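OmpT protein (Vibrio cholerae serotype O1, PDB 6EHD) probably forms a beta-barrel porin channel through which ions and small hydrophilic solutes diffuse across the outer membrane. Local coordinates at residues 9-14 with 38-43; 16-21 with 34-39; 55-60 with 67-72; 90-95 with 298-303. The protein carries 1 engineered substitution. All coordinates share one frame; numbering follows the deposited sequence. Where two conformers were deposited one is given.

Interactions 1 and 2 lie along one hairpin of the barrel wall, strands 9-24 and 30-47, the second toward its turn, with centres about 18 Å apart. Interaction 3 joins the next hairpin round the wall, strands 50-59 and 67-77. Interactions 1 and 3 meet through Y14 OH and E57 OE2, their centres about 12 Å apart. Interaction 4 comes last in the chain; its centre lies about 1 Å from that of the chain, where helix 90-94 meets the loop at 298-303 inside the barrel. Two polar links tie that loop to the wall: R18 to G301, from interaction 2, and R69 to D303, from interaction 3. Wall and lumen elements are thus joined beside a group of arginines.

Interaction 1 (9-14 with 38-43); sequences GTVDFY and AGVDAN
A38 meets Y14 through the backbone, its CA facing Y14 O in a CA-H...O contact. G39 forms a hydrogen-bonded pair with Y14: G39 N donates to Y14 O at 3.0 Å, and Y14 N returns a bond to G39 O. The Y14 ring leans over this glycine, with G39 CA 4.2 Å from the ring centroid and 30° off its normal, an off-centre CH-pi contact. Chi1 of 69° puts CG between the backbone N and the carbonyl carbon, which turns the ring over its cross-strand partner; the hydroxyl reaches E57 on the neighbouring hairpin. V40 points to the other face, where its CG2 serves two neighbours, meeting V11 CG1 at 3.6 Å and sitting 4.3 Å above the plane of the F13 ring, over its centre. These side chains alternate as antiparallel strands of the porin barrel do: T10, D12, Y14, D41 and N43 take one side, V11, F13, V40 and A42 the apolar one. D12 and F13 also belong to a calcium site seen in another structure of this protein, though none is bound here. D41 pairs with D12; D12 N comes to D41 O from 40° above the carbonyl plane, whereas the return bond is more nearly in plane. The D41 carboxylate takes a bond from Q53 through OD1 and a weak one from N43 ND2. A42 CB touches V11 CG2 at 4.2 Å. N43 closes a further hydrogen-bonded pair with T10, and its ND2 donates to a water at 2.9 Å that also lies 3.1 Å from T10 OG1.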
# COMPACT_ATOMS: atom_id res chain seq x y z
N GLY A 9 -24.46 -0.92 20.02
CA GLY A 9 -23.86 -1.80 19.00
C GLY A 9 -24.25 -1.38 17.57
O GLY A 9 -25.37 -0.91 17.37
N THR A 10 -23.35 -1.56 16.60
CA THR A 10 -23.63 -1.36 15.13
C THR A 10 -23.04 -2.48 14.32
O THR A 10 -21.91 -2.96 14.61
CB THR A 10 -23.03 -0.03 14.65
OG1 THR A 10 -21.68 0.08 15.15
CG2 THR A 10 -23.82 1.15 15.19
N VAL A 11 -23.77 -2.95 13.31
CA VAL A 11 -23.28 -3.95 12.41
C VAL A 11 -23.38 -3.23 10.98
O VAL A 11 -24.47 -2.78 10.63
CB VAL A 11 -24.06 -5.25 12.50
CG1 VAL A 11 -23.53 -6.28 11.54
CG2 VAL A 11 -23.92 -5.87 13.92
N ASP A 12 -22.25 -3.05 10.28
CA ASP A 12 -22.24 -2.33 8.98
C ASP A 12 -21.82 -3.29 7.89
O ASP A 12 -20.75 -3.84 7.91
CB ASP A 12 -21.31 -1.13 9.04
CG ASP A 12 -21.81 -0.06 10.01
OD1 ASP A 12 -22.98 0.32 9.91
OD2 ASP A 12 -21.04 0.38 10.87
N PHE A 13 -22.71 -3.54 6.93
CA PHE A 13 -22.38 -4.36 5.74
C PHE A 13 -21.87 -3.36 4.66
O PHE A 13 -22.50 -2.34 4.47
CB PHE A 13 -23.56 -5.14 5.18
CG PHE A 13 -23.92 -6.35 6.00
CD1 PHE A 13 -24.63 -6.19 7.18
CD2 PHE A 13 -23.53 -7.61 5.59
CE1 PHE A 13 -24.98 -7.29 7.93
CE2 PHE A 13 -23.89 -8.73 6.34
CZ PHE A 13 -24.60 -8.56 7.53
N TYR A 14 -20.69 -3.60 4.09
CA TYR A 14 -20.06 -2.54 3.20
C TYR A 14 -19.38 -3.25 2.06
O TYR A 14 -19.17 -4.44 2.12
CB TYR A 14 -19.02 -1.65 3.97
CG TYR A 14 -17.79 -2.42 4.36
CD1 TYR A 14 -17.74 -3.21 5.58
CD2 TYR A 14 -16.65 -2.43 3.55
CE1 TYR A 14 -16.62 -3.96 5.88
CE2 TYR A 14 -15.57 -3.19 3.84
CZ TYR A 14 -15.53 -3.95 5.06
OH TYR A 14 -14.42 -4.72 5.25
N ALA A 38 -16.31 -7.28 -0.27
CA ALA A 38 -17.47 -7.06 0.52
C ALA A 38 -17.15 -7.56 1.97
O ALA A 38 -16.50 -8.52 2.14
CB ALA A 38 -18.66 -7.91 -0.02
N GLY A 39 -17.60 -6.85 2.97
CA GLY A 39 -17.34 -7.29 4.40
C GLY A 39 -18.45 -6.89 5.37
O GLY A 39 -19.47 -6.27 4.98
N VAL A 40 -18.21 -7.22 6.66
CA VAL A 40 -19.03 -6.77 7.78
C VAL A 40 -18.11 -6.29 8.89
O VAL A 40 -17.05 -6.91 9.11
CB VAL A 40 -19.98 -7.88 8.24
CG1 VAL A 40 -19.24 -9.14 8.56
CG2 VAL A 40 -20.83 -7.44 9.41
N ASP A 41 -18.47 -5.15 9.45
CA ASP A 41 -17.75 -4.42 10.51
C ASP A 41 -18.73 -4.21 11.69
O ASP A 41 -19.66 -3.36 11.64
CB ASP A 41 -17.25 -3.07 9.99
CG ASP A 41 -16.29 -2.38 10.96
OD1 ASP A 41 -15.81 -2.99 11.96
OD2 ASP A 41 -15.95 -1.21 10.74
N ALA A 42 -18.51 -4.98 12.77
CA ALA A 42 -19.34 -4.91 13.98
C ALA A 42 -18.58 -4.21 15.15
O ALA A 42 -17.40 -4.52 15.38
CB ALA A 42 -19.75 -6.33 14.38
N ASN A 43 -19.20 -3.22 15.77
CA ASN A 43 -18.61 -2.42 16.86
C ASN A 43 -19.56 -2.41 18.06
O ASN A 43 -20.79 -2.36 17.90
CB ASN A 43 -18.22 -0.98 16.43
CG ASN A 43 -17.05 -1.00 15.42
OD1 ASN A 43 -15.86 -1.02 15.83
ND2 ASN A 43 -17.36 -1.14 14.10
O HOH W 1 -20.01 -1.14 12.83

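Interaction 2 (16-21 with 34-39); sequences QLRTEL and GSSRAG. With C8E ((hydroxyethyloxy)tri(ethyloxy)octane), chain G.
R18 and R37 belong to a group of arginines, with R69 and R322 nearby, on the wall of the porin barrel, comparable with the basic cluster at the constriction of general porins. Their guanidinium groups lie flat on each other, centres 4.3 Å apart and planes 11° from parallel, with R37 NH2 offset toward the rim of the R18 group. R18 NE donates to Q16 OE1 at 3.0 Å, and R18 NH2 reaches G301 O. R37 grips S35 O side-on with NE at 3.0 Å and NH2 at 3.1 Å, the oxygen in the guanidinium plane. The Q16 amide stacks alongside R37, planes 26° apart. In the backbone, Q16 and R37 form a hydrogen-bonded pair, but just before R37, outside the strand, a side chain takes over: S36 OG, anti to its carbonyl carbon (chi1 -61°), accepts from R18 N at 2.9 Å. A water joins R18 NH2, S35 N and E20 OE1; E20 OE2 bonds Y284. R37 NH2 donates to O21 of the C8E detergent at 3.3 Å, R18 NH2 does so weakly, and R37 NH1 forms a salt bridge to a bound buffer sulfonate. Acceptors at the edges hold both planes, and the cluster would be expected to favour anions, consistent with that sulfonate.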
# COMPACT_ATOMS: atom_id res chain seq x y z
N GLN A 16 -17.34 -2.70 -2.26
CA GLN A 16 -17.09 -2.00 -3.59
C GLN A 16 -17.16 -2.99 -4.71
O GLN A 16 -16.53 -4.09 -4.62
CB GLN A 16 -15.67 -1.37 -3.65
CG GLN A 16 -15.39 -0.33 -2.64
CD GLN A 16 -14.01 0.27 -2.76
OE1 GLN A 16 -13.50 0.47 -3.89
NE2 GLN A 16 -13.37 0.50 -1.60
N LEU A 17 -17.87 -2.65 -5.79
CA LEU A 17 -17.66 -3.37 -7.06
C LEU A 17 -16.90 -2.46 -8.05
O LEU A 17 -17.16 -1.26 -8.07
CB LEU A 17 -18.98 -3.76 -7.76
CG LEU A 17 -19.95 -4.54 -6.85
CD1 LEU A 17 -21.29 -4.76 -7.58
CD2 LEU A 17 -19.29 -5.87 -6.53
N ARG A 18 -15.91 -3.01 -8.71
CA ARG A 18 -15.03 -2.26 -9.65
C ARG A 18 -15.01 -2.91 -11.06
O ARG A 18 -14.95 -4.14 -11.19
CB ARG A 18 -13.57 -2.21 -9.12
CG ARG A 18 -13.45 -1.69 -7.66
CD ARG A 18 -11.99 -1.42 -7.29
NE ARG A 18 -11.81 -0.82 -6.00
CZ ARG A 18 -10.64 -0.41 -5.51
NH1 ARG A 18 -10.60 0.12 -4.33
NH2 ARG A 18 -9.51 -0.61 -6.16
N THR A 19 -15.01 -2.07 -12.10
CA THR A 19 -14.65 -2.51 -13.47
C THR A 19 -13.50 -1.63 -13.99
O THR A 19 -13.63 -0.41 -14.01
CB THR A 19 -15.89 -2.29 -14.37
OG1 THR A 19 -17.00 -3.08 -13.86
CG2 THR A 19 -15.63 -2.64 -15.81
N GLU A 20 -12.40 -2.24 -14.37
CA GLU A 20 -11.15 -1.52 -14.79
C GLU A 20 -10.60 -2.15 -16.10
O GLU A 20 -10.59 -3.40 -16.25
CB GLU A 20 -10.09 -1.61 -13.64
CG GLU A 20 -10.56 -0.75 -12.42
CD GLU A 20 -9.60 -0.70 -11.20
OE1 GLU A 20 -8.86 -1.64 -11.01
OE2 GLU A 20 -9.77 0.21 -10.34
N LEU A 21 -10.18 -1.27 -17.02
CA LEU A 21 -9.52 -1.64 -18.28
C LEU A 21 -8.12 -1.03 -18.25
O LEU A 21 -8.00 0.19 -17.99
CB LEU A 21 -10.28 -1.01 -19.41
CG LEU A 21 -11.72 -1.56 -19.55
CD1 LEU A 21 -12.74 -0.79 -18.72
CD2 LEU A 21 -12.19 -1.53 -21.03
N GLY A 34 -10.09 -5.10 -11.75
CA GLY A 34 -10.76 -4.37 -10.68
C GLY A 34 -10.97 -5.20 -9.42
O GLY A 34 -11.83 -6.09 -9.48
N SER A 35 -10.28 -4.78 -8.32
CA SER A 35 -10.31 -5.32 -6.93
C SER A 35 -11.62 -5.15 -6.03
O SER A 35 -11.65 -4.61 -4.94
CB SER A 35 -9.19 -4.76 -6.17
OG SER A 35 -9.06 -5.50 -5.00
N SER A 36 -12.62 -5.87 -6.40
CA SER A 36 -13.91 -5.79 -5.72
C SER A 36 -13.88 -6.54 -4.35
O SER A 36 -13.17 -7.54 -4.21
CB SER A 36 -14.97 -6.41 -6.65
OG SER A 36 -15.06 -5.69 -7.90
N ARG A 37 -14.70 -6.10 -3.43
CA ARG A 37 -14.73 -6.71 -2.07
C ARG A 37 -16.03 -6.49 -1.36
O ARG A 37 -16.78 -5.59 -1.70
CB ARG A 37 -13.52 -6.10 -1.23
CG ARG A 37 -13.75 -4.74 -0.62
CD ARG A 37 -13.51 -3.50 -1.48
NE ARG A 37 -12.29 -3.44 -2.28
CZ ARG A 37 -11.14 -2.85 -1.92
NH1 ARG A 37 -11.00 -2.24 -0.78
NH2 ARG A 37 -10.15 -2.92 -2.77
N ALA A 38 -16.31 -7.28 -0.27
CA ALA A 38 -17.47 -7.06 0.52
C ALA A 38 -17.15 -7.56 1.97
O ALA A 38 -16.50 -8.52 2.14
CB ALA A 38 -18.66 -7.91 -0.02
N GLY A 39 -17.60 -6.85 2.97
CA GLY A 39 -17.34 -7.29 4.40
C GLY A 39 -18.45 -6.89 5.37
O GLY A 39 -19.47 -6.27 4.98
C11 C8E G . -6.20 10.11 -3.47
O12 C8E G . -6.87 8.99 -4.12
C13 C8E G . -5.96 7.90 -4.37
C14 C8E G . -6.68 6.65 -4.85
O15 C8E G . -7.46 6.22 -3.71
C16 C8E G . -8.66 5.53 -3.91
C17 C8E G . -8.17 4.17 -4.10
O18 C8E G . -8.82 3.21 -3.26
C19 C8E G . -8.64 1.79 -3.38
C20 C8E G . -7.89 0.59 -2.68
O21 C8E G . -7.75 -0.76 -3.38
O HOH W 2 -8.76 -2.46 -8.35

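Interaction 3 (55-60 with 67-72); sequences KVEFAL and YVRNHI
E57 and R69 reach each other because E57 runs out straight, CG anti to its backbone N (chi1 -171°), while R69 folds back at chi3 (61°). R69 NE then donates to E57 OE1 at 2.9 Å in an almost linear salt bridge (N-H...O 179°). The approach uses the anti lone pair of OE1, and the carboxylate and guanidinium are nearly coplanar. A water donates to the same OE1 at 2.6 Å and accepts from R69 NH1, closing a ring. The remaining ends have partners outside: E57 OE2 bonds Y14 OH, and R69 NH2 forms a salt bridge with D303, so the pair links the wall to a loop in the lumen. The backbone beneath is irregular. E57 O accepts from R69 N, where the modelled 2.6 Å is shorter than usual and its exact length doubtful, and only weakly from N70 N at 3.4 Å; N70 is also tied by its ND2 to R69 O at 2.8 Å, the donor standing above the carbonyl plane. E57 N donates to N70 O, and beyond it V56 pairs with H71 and K55 with I72. On the face opposite E57, F58 CE1 packs against V68 CG2 at 4.0 Å. With R69 and N70 both facing E57, and the register shifting by one, this is a classic beta bulge set in a hairpin of the porin barrel.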
# COMPACT_ATOMS: atom_id res chain seq x y z
N LYS A 55 -14.33 -7.68 12.55
CA LYS A 55 -14.44 -7.31 11.08
C LYS A 55 -13.96 -8.45 10.22
O LYS A 55 -12.90 -9.04 10.48
CB LYS A 55 -13.63 -6.00 10.85
CG LYS A 55 -13.69 -5.45 9.43
CD LYS A 55 -13.01 -4.03 9.35
CE LYS A 55 -12.93 -3.51 7.92
NZ LYS A 55 -12.41 -2.12 7.91
N VAL A 56 -14.64 -8.73 9.08
CA VAL A 56 -14.14 -9.68 8.17
C VAL A 56 -14.48 -9.14 6.73
O VAL A 56 -15.50 -8.52 6.57
CB VAL A 56 -14.77 -11.08 8.43
CG1 VAL A 56 -16.26 -11.03 8.32
CG2 VAL A 56 -14.16 -12.12 7.52
N GLU A 57 -13.54 -9.30 5.83
CA GLU A 57 -13.65 -8.79 4.44
C GLU A 57 -13.27 -9.87 3.51
O GLU A 57 -12.19 -10.49 3.66
CB GLU A 57 -12.68 -7.60 4.27
CG GLU A 57 -12.88 -6.83 2.89
CD GLU A 57 -12.02 -5.51 2.80
OE1 GLU A 57 -11.04 -5.50 2.05
OE2 GLU A 57 -12.40 -4.55 3.51
N PHE A 58 -14.09 -10.08 2.48
CA PHE A 58 -13.84 -11.10 1.47
C PHE A 58 -13.64 -10.46 0.03
O PHE A 58 -14.15 -9.38 -0.26
CB PHE A 58 -15.10 -11.98 1.33
CG PHE A 58 -15.52 -12.68 2.61
CD1 PHE A 58 -14.99 -13.93 2.94
CD2 PHE A 58 -16.45 -12.09 3.46
CE1 PHE A 58 -15.38 -14.60 4.11
CE2 PHE A 58 -16.85 -12.77 4.65
CZ PHE A 58 -16.29 -14.01 4.95
N ALA A 59 -12.88 -11.13 -0.80
CA ALA A 59 -12.69 -10.70 -2.19
C ALA A 59 -13.80 -11.29 -2.94
O ALA A 59 -14.27 -12.41 -2.65
CB ALA A 59 -11.45 -11.21 -2.76
N LEU A 60 -14.18 -10.55 -3.99
CA LEU A 60 -15.31 -10.91 -4.82
C LEU A 60 -14.75 -11.35 -6.17
O LEU A 60 -14.55 -10.51 -7.08
CB LEU A 60 -16.34 -9.77 -4.89
CG LEU A 60 -17.24 -9.53 -3.70
CD1 LEU A 60 -18.32 -8.54 -4.07
CD2 LEU A 60 -17.89 -10.83 -3.25
N TYR A 67 -12.46 -15.68 -0.96
CA TYR A 67 -11.37 -15.89 -0.03
C TYR A 67 -11.33 -14.68 0.94
O TYR A 67 -11.84 -13.61 0.64
CB TYR A 67 -10.01 -16.09 -0.74
CG TYR A 67 -9.32 -14.80 -1.23
CD1 TYR A 67 -9.59 -14.28 -2.50
CD2 TYR A 67 -8.42 -14.09 -0.41
CE1 TYR A 67 -8.98 -13.11 -2.95
CE2 TYR A 67 -7.80 -12.91 -0.83
CZ TYR A 67 -8.08 -12.42 -2.12
OH TYR A 67 -7.50 -11.24 -2.61
N VAL A 68 -10.70 -14.88 2.09
CA VAL A 68 -10.67 -13.87 3.18
C VAL A 68 -9.55 -12.86 2.96
O VAL A 68 -8.36 -13.25 2.81
CB VAL A 68 -10.41 -14.58 4.54
CG1 VAL A 68 -10.36 -13.52 5.65
CG2 VAL A 68 -11.57 -15.54 4.81
N ARG A 69 -9.90 -11.57 2.89
CA ARG A 69 -8.84 -10.52 2.69
C ARG A 69 -8.27 -10.05 4.03
O ARG A 69 -7.05 -9.86 4.17
CB ARG A 69 -9.39 -9.26 1.91
CG ARG A 69 -9.39 -9.50 0.39
CD ARG A 69 -10.24 -8.39 -0.31
NE ARG A 69 -9.78 -7.01 -0.13
CZ ARG A 69 -8.85 -6.40 -0.85
NH1 ARG A 69 -8.58 -5.13 -0.60
NH2 ARG A 69 -8.17 -7.01 -1.78
N ASN A 70 -9.19 -9.76 4.97
CA ASN A 70 -8.84 -9.34 6.37
C ASN A 70 -9.78 -10.08 7.32
O ASN A 70 -10.95 -10.29 6.97
CB ASN A 70 -9.11 -7.85 6.57
CG ASN A 70 -7.86 -6.93 6.23
OD1 ASN A 70 -7.86 -5.80 6.65
ND2 ASN A 70 -6.84 -7.42 5.55
N HIS A 71 -9.30 -10.31 8.56
CA HIS A 71 -10.14 -10.91 9.63
C HIS A 71 -9.55 -10.43 10.98
O HIS A 71 -8.40 -10.75 11.31
CB HIS A 71 -10.08 -12.45 9.49
CG HIS A 71 -10.99 -13.20 10.42
ND1 HIS A 71 -11.02 -14.59 10.47
CD2 HIS A 71 -11.86 -12.78 11.37
CE1 HIS A 71 -11.88 -14.98 11.40
NE2 HIS A 71 -12.42 -13.90 11.94
N ILE A 72 -10.32 -9.62 11.68
CA ILE A 72 -9.80 -8.78 12.76
C ILE A 72 -10.68 -8.90 14.01
O ILE A 72 -11.92 -8.79 13.93
CB ILE A 72 -9.76 -7.28 12.30
CG1 ILE A 72 -8.92 -7.13 11.04
CG2 ILE A 72 -9.11 -6.40 13.34
CD1 ILE A 72 -8.91 -5.71 10.40
O HOH W 3 -9.05 -3.77 2.11

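Interaction 4 (90-95 with 298-303); sequences TSDDVY and TNKGSD. With C8E ((hydroxyethyloxy)tri(ethyloxy)octane), chain G; C8E ((hydroxyethyloxy)tri(ethyloxy)octane), chain B.
Y95 and K300 join two elements that meet inside the barrel: helix 90-94, on the long segment between strands 80-84 and 121-128, which probably corresponds to the inward-folded third loop (L3) of general porins, and the turn after strand 293-299. The two side chains run past each other in opposite directions. K300 CB lies over one face of the Y95 ring, 3.7 Å from its centroid and 26° off the normal, a CH-pi contact. At the far end of the ring Y95 OH accepts from K300 N at 3.1 Å, nearly straight (171°), while the same hydroxyl bonds D98. Extended, with CG anti to its backbone N (chi1 -170°), K300 carries NZ back to the helix, where it donates to D92 O at 2.9 Å. The D92 carboxylate turns elsewhere, OD1 to Y110 and OD2 to a bound buffer molecule. N299 shapes the turn as an Asx motif: its OD1 accepts from S302 N at 2.9 Å and from S302 OG. The ammonium meets a carbonyl in the last turn of the helix; the partial negative charge of that helix end would be expected to favour it, and D92 OD2, 5.0 Å from NZ, may add to the attraction.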
# COMPACT_ATOMS: atom_id res chain seq x y z
N THR A 90 0.98 -1.91 8.85
CA THR A 90 0.97 -0.54 9.33
C THR A 90 1.62 0.41 8.22
O THR A 90 1.10 1.51 7.95
CB THR A 90 1.78 -0.39 10.65
OG1 THR A 90 1.19 -1.20 11.66
CG2 THR A 90 1.82 1.07 11.11
N SER A 91 2.70 -0.10 7.62
CA SER A 91 3.36 0.65 6.49
C SER A 91 2.41 0.95 5.31
O SER A 91 2.48 2.05 4.67
CB SER A 91 4.66 -0.08 6.03
OG SER A 91 4.41 -1.47 5.78
N ASP A 92 1.51 0.02 5.01
CA ASP A 92 0.47 0.19 3.94
C ASP A 92 -0.58 1.17 4.37
O ASP A 92 -1.01 2.00 3.54
CB ASP A 92 -0.14 -1.12 3.58
CG ASP A 92 -0.98 -1.12 2.28
OD1 ASP A 92 -0.42 -0.87 1.22
OD2 ASP A 92 -2.17 -1.47 2.35
N ASP A 93 -0.97 1.16 5.66
CA ASP A 93 -2.00 2.09 6.18
C ASP A 93 -1.46 3.52 6.10
O ASP A 93 -2.18 4.50 5.69
CB ASP A 93 -2.33 1.80 7.66
CG ASP A 93 -3.02 0.46 7.92
OD1 ASP A 93 -3.52 -0.19 6.99
OD2 ASP A 93 -3.00 0.05 9.17
N VAL A 94 -0.19 3.73 6.53
CA VAL A 94 0.38 5.10 6.57
C VAL A 94 0.73 5.59 5.14
O VAL A 94 0.43 6.71 4.79
CB VAL A 94 1.64 5.13 7.45
CG1 VAL A 94 2.52 6.38 7.28
CG2 VAL A 94 1.35 4.80 8.92
N TYR A 95 1.32 4.72 4.32
CA TYR A 95 1.55 4.95 2.90
C TYR A 95 2.50 6.18 2.68
O TYR A 95 3.56 6.29 3.43
CB TYR A 95 0.20 5.01 2.10
CG TYR A 95 0.31 4.60 0.64
CD1 TYR A 95 0.86 3.34 0.25
CD2 TYR A 95 -0.19 5.43 -0.42
CE1 TYR A 95 1.00 2.97 -1.08
CE2 TYR A 95 -0.12 4.99 -1.77
CZ TYR A 95 0.50 3.79 -2.12
OH TYR A 95 0.58 3.37 -3.45
N THR A 298 3.75 -1.90 -4.90
CA THR A 298 2.32 -2.07 -4.77
C THR A 298 1.59 -0.74 -4.99
O THR A 298 2.05 0.28 -4.50
CB THR A 298 1.99 -2.69 -3.33
OG1 THR A 298 0.81 -2.15 -2.75
CG2 THR A 298 3.06 -2.52 -2.34
N ASN A 299 0.62 -0.69 -5.91
CA ASN A 299 -0.20 0.51 -6.10
C ASN A 299 -1.38 0.34 -5.15
O ASN A 299 -2.25 -0.60 -5.39
CB ASN A 299 -0.67 0.61 -7.55
CG ASN A 299 -1.61 1.78 -7.77
OD1 ASN A 299 -2.86 1.59 -7.94
ND2 ASN A 299 -1.06 3.01 -7.76
N LYS A 300 -1.46 1.17 -4.09
CA LYS A 300 -2.53 1.06 -3.11
C LYS A 300 -3.92 1.29 -3.73
O LYS A 300 -4.90 0.61 -3.40
CB LYS A 300 -2.33 2.00 -1.92
CG LYS A 300 -3.28 1.77 -0.75
CD LYS A 300 -2.90 2.57 0.48
CE LYS A 300 -3.85 2.42 1.63
NZ LYS A 300 -3.47 3.32 2.72
N GLY A 301 -4.03 2.26 -4.63
CA GLY A 301 -5.33 2.60 -5.22
C GLY A 301 -6.06 1.40 -5.88
O GLY A 301 -7.28 1.12 -5.60
N SER A 302 -5.32 0.66 -6.69
CA SER A 302 -5.92 -0.43 -7.44
C SER A 302 -5.65 -1.82 -6.79
O SER A 302 -6.22 -2.82 -7.26
CB SER A 302 -5.39 -0.44 -8.84
OG SER A 302 -4.00 -0.82 -8.89
N ASP A 303 -4.80 -1.87 -5.76
CA ASP A 303 -4.30 -3.08 -5.17
C ASP A 303 -3.38 -3.87 -6.10
O ASP A 303 -3.09 -5.01 -5.84
CB ASP A 303 -5.42 -4.06 -4.80
CG ASP A 303 -5.84 -3.99 -3.41
OD1 ASP A 303 -5.85 -2.88 -2.82
OD2 ASP A 303 -6.21 -5.08 -2.91
C11 C8E G . -6.20 10.11 -3.47
O12 C8E G . -6.87 8.99 -4.12
C13 C8E G . -5.96 7.90 -4.37
C14 C8E G . -6.68 6.65 -4.85
O15 C8E G . -7.46 6.22 -3.71
C16 C8E G . -8.66 5.53 -3.91
C17 C8E G . -8.17 4.17 -4.10
O18 C8E G . -8.82 3.21 -3.26
C19 C8E G . -8.64 1.79 -3.38
C20 C8E G . -7.89 0.59 -2.68
O21 C8E G . -7.75 -0.76 -3.38
O9 C8E B . -4.71 3.21 10.86
C10 C8E B . -5.92 2.79 11.46
C11 C8E B . -6.84 3.90 11.93
O12 C8E B . -6.10 5.05 12.34
C13 C8E B . -6.93 6.09 12.88
C14 C8E B . -6.12 7.37 13.13
O15 C8E B . -5.28 7.80 12.02
C16 C8E B . -4.70 9.09 12.31
C17 C8E B . -3.46 9.36 11.48
O18 C8E B . -3.48 8.82 10.19
C19 C8E B . -2.38 9.04 9.29
C20 C8E B . -1.54 7.79 9.09
O21 C8E B . -2.40 6.77 8.64